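Local coordinates for acyl-coenzyme A thioesterase PaaI (Escherichia coli, PDB 2FS2), which hydrolyses ring-hydroxylated phenylacetyl-CoA thioesters in phenylacetate degradation, working as a hot dog-fold homotetramer, at residues B[73-78]-B[131-136]. Numbering follows the deposited sequence.
Sequences GLAAVA and HRIGGT
Arg132 lays its side chain along 73-78, from Ala76 back to Leu74. Its CB rests against the carbonyl O of Ala75, 3.6 Å away, and CG reaches the methyl of Ala76 on the same face of the sheet. With chi1 at -62°, CG sits beside the backbone N, and the chain then extends to NE, carrying CD and NE past CB of Leu74. At the tip, CD1 of Leu74 lies over one face of the guanidinium, displaced toward its rim and 3.4 Å from NH1, while NH1 hydrogen-bonds to the carbonyl O of Lys106.

The backbones pair antiparallel where strand 76-85 begins and strand 122-132 ends, neighbours in the sheet that curls around helix 54-70 in the hot dog fold. Val77 and His131 form a hydrogen-bonded pair: His131 N to Val77 O is 2.9 Å, with the donor nearly in line with the C=O. Ala76 and Arg132 follow as a non-hydrogen-bonded pair, and the N of Ala76 turns to OD1 of Asn70 at the end of that helix.

Beyond Arg132, 131-136 bows away from 73-78 through Gly134; at phi 103° and psi 131° a CB there would press on the carbonyl O of Ile133. A water bridges the backbones, donating to Ala75 O (2.7 Å) and Gly135 O and accepting from Gly134 N. Ala75 O also takes the N-H of Ile133, from above the carbonyl plane, and the segments meet again where Ala75 N donates to Gly135 O at 3.1 Å. On the Val77 side of the sheet, CG2 of Ile133 packs 3.7 Å from CG2 of Val77, and Ile133 also touches His49 of the second subunit.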
loop_
_atom_site.group_PDB
_atom_site.type_symbol
_atom_site.label_atom_id
_atom_site.label_comp_id
_atom_site.label_asym_id
_atom_site.label_seq_id
_atom_site.Cartn_x
_atom_site.Cartn_y
_atom_site.Cartn_z
ATOM N N GLY B 73 23.844 9.391 6.339
ATOM C CA GLY B 73 24.218 10.779 6.518
ATOM C C GLY B 73 23.453 11.808 5.710
ATOM O O GLY B 73 23.762 12.972 5.821
ATOM N N LEU B 74 22.475 11.403 4.882
ATOM C CA LEU B 74 21.643 12.312 4.081
ATOM C C LEU B 74 20.230 12.434 4.636
ATOM O O LEU B 74 19.516 11.454 4.654
ATOM C CB LEU B 74 21.503 11.753 2.663
ATOM C CG LEU B 74 22.935 11.873 2.130
ATOM C CD1 LEU B 74 23.201 10.893 0.986
ATOM C CD2 LEU B 74 23.330 13.362 1.831
ATOM N N ALA B 75 19.840 13.628 5.064
ATOM C CA ALA B 75 18.545 13.846 5.646
ATOM C C ALA B 75 17.433 13.265 4.655
ATOM O O ALA B 75 17.478 13.542 3.432
ATOM C CB ALA B 75 18.332 15.374 5.876
ATOM N N ALA B 76 16.477 12.516 5.188
ATOM C CA ALA B 76 15.462 11.886 4.356
ATOM C C ALA B 76 14.246 11.708 5.229
ATOM O O ALA B 76 14.377 11.582 6.464
ATOM C CB ALA B 76 15.930 10.585 3.816
ATOM N N VAL B 77 13.072 11.762 4.588
ATOM C CA VAL B 77 11.755 11.682 5.230
ATOM C C VAL B 77 10.869 10.637 4.461
ATOM O O VAL B 77 11.184 10.252 3.329
ATOM C CB VAL B 77 11.004 13.054 5.196
ATOM C CG1 VAL B 77 11.840 14.146 5.874
ATOM C CG2 VAL B 77 10.535 13.465 3.776
ATOM N N ALA B 78 9.775 10.237 5.082
ATOM C CA ALA B 78 8.887 9.266 4.477
ATOM C C ALA B 78 8.024 9.958 3.408
ATOM O O ALA B 78 7.446 10.941 3.706
ATOM C CB ALA B 78 8.003 8.751 5.618
ATOM N N HIS B 131 12.478 9.927 0.773
ATOM C CA HIS B 131 12.800 10.964 -0.196
ATOM C C HIS B 131 13.888 11.828 0.508
ATOM O O HIS B 131 13.688 12.249 1.628
ATOM C CB HIS B 131 11.493 11.783 -0.447
ATOM C CG HIS B 131 11.655 12.944 -1.351
ATOM N ND1 HIS B 131 11.263 14.220 -0.990
ATOM C CD2 HIS B 131 12.129 13.033 -2.621
ATOM C CE1 HIS B 131 11.508 15.046 -2.000
ATOM N NE2 HIS B 131 12.029 14.349 -3.003
ATOM N N ARG B 132 15.034 11.991 -0.100
ATOM C CA ARG B 132 16.047 12.912 0.534
ATOM C C ARG B 132 15.656 14.357 0.326
ATOM O O ARG B 132 15.113 14.712 -0.715
ATOM C CB ARG B 132 17.442 12.587 -0.037
ATOM C CG ARG B 132 17.749 11.131 0.348
ATOM C CD ARG B 132 18.968 10.625 -0.161
ATOM N NE ARG B 132 19.426 9.494 0.615
ATOM C CZ ARG B 132 20.445 8.804 0.233
ATOM N NH1 ARG B 132 21.027 9.171 -0.901
ATOM N NH2 ARG B 132 20.850 7.719 0.929
ATOM N N ILE B 133 15.867 15.185 1.314
ATOM C CA ILE B 133 15.259 16.508 1.338
ATOM C C ILE B 133 16.399 17.564 1.288
ATOM O O ILE B 133 16.155 18.759 1.342
ATOM C CB ILE B 133 14.400 16.684 2.617
ATOM C CG1 ILE B 133 15.176 16.278 3.865
ATOM C CG2 ILE B 133 13.075 15.905 2.541
ATOM C CD1 ILE B 133 14.799 17.121 5.131
ATOM N N GLY B 134 17.640 17.109 1.206
ATOM C CA GLY B 134 18.750 18.022 1.035
ATOM C C GLY B 134 19.545 18.262 2.297
ATOM O O GLY B 134 19.006 18.558 3.371
ATOM N N GLY B 135 20.865 18.130 2.134
ATOM C CA GLY B 135 21.817 18.336 3.220
ATOM C C GLY B 135 21.816 17.141 4.152
ATOM O O GLY B 135 21.217 16.089 3.856
ATOM N N THR B 136 22.505 17.353 5.272
ATOM C CA THR B 136 22.784 16.379 6.339
ATOM C C THR B 136 21.757 16.478 7.475
ATOM O O THR B 136 20.909 17.405 7.495
ATOM C CB THR B 136 24.211 16.617 6.883
ATOM O OG1 THR B 136 25.087 17.005 5.802
ATOM C CG2 THR B 136 24.826 15.282 7.436
HETATM O O HOH W 1 19.219 14.794 1.755
#